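Local atomic coordinates of PaxB (Photorhabdus luminescens, PDB entry 6EK4), a protein that probably serves as one component of a two-component alpha-helical pore-forming toxin, as in the related YaxAB system. Residues A[15-20]-A[306-311]. Residues are numbered along the deposited sequence; the frame is centred on the assembly and turned at random.
Sequences PEINVK and EQAWNI
Pro-15 and Ile-17 lay the N-terminal loop segment against Ala-308 and its neighbours on the long helix 247-321. The setting is the elongated, nearly all-helical bundle of an alpha-pore-forming toxin. The chain leads in over this helix and then enters helix 19-35.

The contact is mostly apolar, and no hydrogen bond joins the two segments. The Pro-15 ring sits over the helix surface among Gln-307, Ala-308 and Ile-311, which lie within about one turn of the helix. Pro-15 CD lies 4.3 Å from Ala-308 CB and 4.2 Å from Ile-311 CD1. Ile-17 adds the tip of its longer branch, with CD1 4.4 Å from the same Ala-308 CB. The Ala-308 methyl therefore meets both Pro-15 and Ile-17. The extended CG1–CD1 arm of Ile-17 (chi2 -179°) carries CD1 to the helix. Ile-17 is buried and also packs on Leu-305 and on Phe-339 of helix 326-348. The N-terminal segment thus bridges two helices.

Polar bonds hold the segment next to this apolar patch. Asn-18 N bonds to Gln-301 OE1, and the amide of Gln-346 binds both Ile-17 O and Val-19 N. Asn-18 is the N-cap of helix 19-35. Asn-18 OD1 accepts a weak, bent bond from Lys-20 N, 3.1 Å long at 130°.

Gln-307, itself exposed, borders the patch. CG stands anti to the backbone N (chi1 -172°), and the chain runs on extended, which brings the amide end beside the proline ring at a slant. The touch is van der Waals: Pro-15 CG lies 4.1 Å from Gln-307 CD and 4.2 Å from Gln-307 NE2.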
# COMPACT_ATOMS: atom_id res chain seq x y z
N PRO A 15 -22.98 -16.59 5.96
CA PRO A 15 -22.30 -15.41 5.41
C PRO A 15 -21.86 -15.60 3.96
O PRO A 15 -21.46 -16.70 3.57
CB PRO A 15 -21.06 -15.25 6.31
CG PRO A 15 -21.33 -16.06 7.52
CD PRO A 15 -22.22 -17.18 7.08
N GLU A 16 -21.92 -14.53 3.16
CA GLU A 16 -21.38 -14.55 1.80
C GLU A 16 -19.89 -14.22 1.88
O GLU A 16 -19.52 -13.12 2.29
CB GLU A 16 -22.11 -13.54 0.91
CG GLU A 16 -21.77 -13.63 -0.58
CD GLU A 16 -22.41 -14.81 -1.29
OE1 GLU A 16 -22.26 -14.90 -2.53
OE2 GLU A 16 -23.05 -15.66 -0.64
N ILE A 17 -19.05 -15.18 1.50
CA ILE A 17 -17.60 -15.05 1.62
C ILE A 17 -16.95 -15.07 0.24
O ILE A 17 -17.24 -15.94 -0.58
CB ILE A 17 -17.00 -16.18 2.49
CG1 ILE A 17 -17.81 -16.33 3.79
CG2 ILE A 17 -15.54 -15.90 2.80
CD1 ILE A 17 -17.29 -17.41 4.72
N ASN A 18 -16.08 -14.10 -0.01
CA ASN A 18 -15.27 -14.05 -1.22
C ASN A 18 -13.82 -14.38 -0.87
O ASN A 18 -13.09 -13.54 -0.35
CB ASN A 18 -15.38 -12.66 -1.87
CG ASN A 18 -14.87 -12.63 -3.30
OD1 ASN A 18 -14.02 -13.43 -3.69
ND2 ASN A 18 -15.40 -11.71 -4.10
N VAL A 19 -13.42 -15.62 -1.15
CA VAL A 19 -12.06 -16.08 -0.85
C VAL A 19 -11.00 -15.50 -1.79
O VAL A 19 -9.81 -15.53 -1.48
CB VAL A 19 -11.96 -17.62 -0.83
CG1 VAL A 19 -12.76 -18.19 0.33
CG2 VAL A 19 -12.41 -18.24 -2.15
N LYS A 20 -11.43 -14.99 -2.95
CA LYS A 20 -10.53 -14.29 -3.87
C LYS A 20 -10.08 -12.96 -3.26
O LYS A 20 -8.90 -12.63 -3.28
CB LYS A 20 -11.20 -14.04 -5.22
CG LYS A 20 -10.24 -13.60 -6.32
CD LYS A 20 -10.97 -13.27 -7.61
CE LYS A 20 -9.99 -12.94 -8.72
NZ LYS A 20 -10.66 -12.29 -9.89
N GLU A 306 -14.73 -18.13 10.16
CA GLU A 306 -14.88 -18.50 11.57
C GLU A 306 -16.36 -18.53 11.98
O GLU A 306 -16.81 -19.45 12.65
CB GLU A 306 -14.12 -17.52 12.47
CG GLU A 306 -14.07 -17.90 13.94
CD GLU A 306 -13.54 -16.79 14.83
OE1 GLU A 306 -13.01 -15.79 14.31
OE2 GLU A 306 -13.67 -16.92 16.07
N GLN A 307 -17.09 -17.49 11.56
CA GLN A 307 -18.52 -17.38 11.85
C GLN A 307 -19.30 -18.53 11.21
O GLN A 307 -20.16 -19.12 11.86
CB GLN A 307 -19.05 -16.04 11.35
CG GLN A 307 -20.49 -15.73 11.76
CD GLN A 307 -20.98 -14.39 11.24
OE1 GLN A 307 -20.18 -13.50 10.94
NE2 GLN A 307 -22.29 -14.24 11.14
N ALA A 308 -18.99 -18.84 9.96
CA ALA A 308 -19.65 -19.91 9.22
C ALA A 308 -19.53 -21.26 9.94
O ALA A 308 -20.52 -21.98 10.08
CB ALA A 308 -19.10 -20.01 7.81
N TRP A 309 -18.33 -21.59 10.39
CA TRP A 309 -18.09 -22.89 11.03
C TRP A 309 -18.77 -22.98 12.40
O TRP A 309 -19.27 -24.05 12.77
CB TRP A 309 -16.59 -23.19 11.17
CG TRP A 309 -15.76 -22.97 9.91
CD1 TRP A 309 -14.47 -22.54 9.87
CD2 TRP A 309 -16.17 -23.14 8.55
NE1 TRP A 309 -14.04 -22.45 8.57
CE2 TRP A 309 -15.07 -22.81 7.74
CE3 TRP A 309 -17.36 -23.55 7.93
CZ2 TRP A 309 -15.12 -22.87 6.34
CZ3 TRP A 309 -17.41 -23.61 6.54
CH2 TRP A 309 -16.29 -23.27 5.77
N ASN A 310 -18.78 -21.88 13.15
CA ASN A 310 -19.49 -21.84 14.43
C ASN A 310 -21.01 -21.88 14.25
O ASN A 310 -21.72 -22.44 15.09
CB ASN A 310 -19.09 -20.60 15.25
CG ASN A 310 -17.76 -20.78 15.97
OD1 ASN A 310 -17.41 -21.89 16.38
ND2 ASN A 310 -17.02 -19.69 16.13
N ILE A 311 -21.50 -21.29 13.16
CA ILE A 311 -22.91 -21.41 12.77
C ILE A 311 -23.22 -22.86 12.39
O ILE A 311 -24.21 -23.43 12.85
CB ILE A 311 -23.27 -20.46 11.61
CG1 ILE A 311 -23.40 -19.02 12.14
CG2 ILE A 311 -24.57 -20.88 10.93
CD1 ILE A 311 -23.44 -17.96 11.05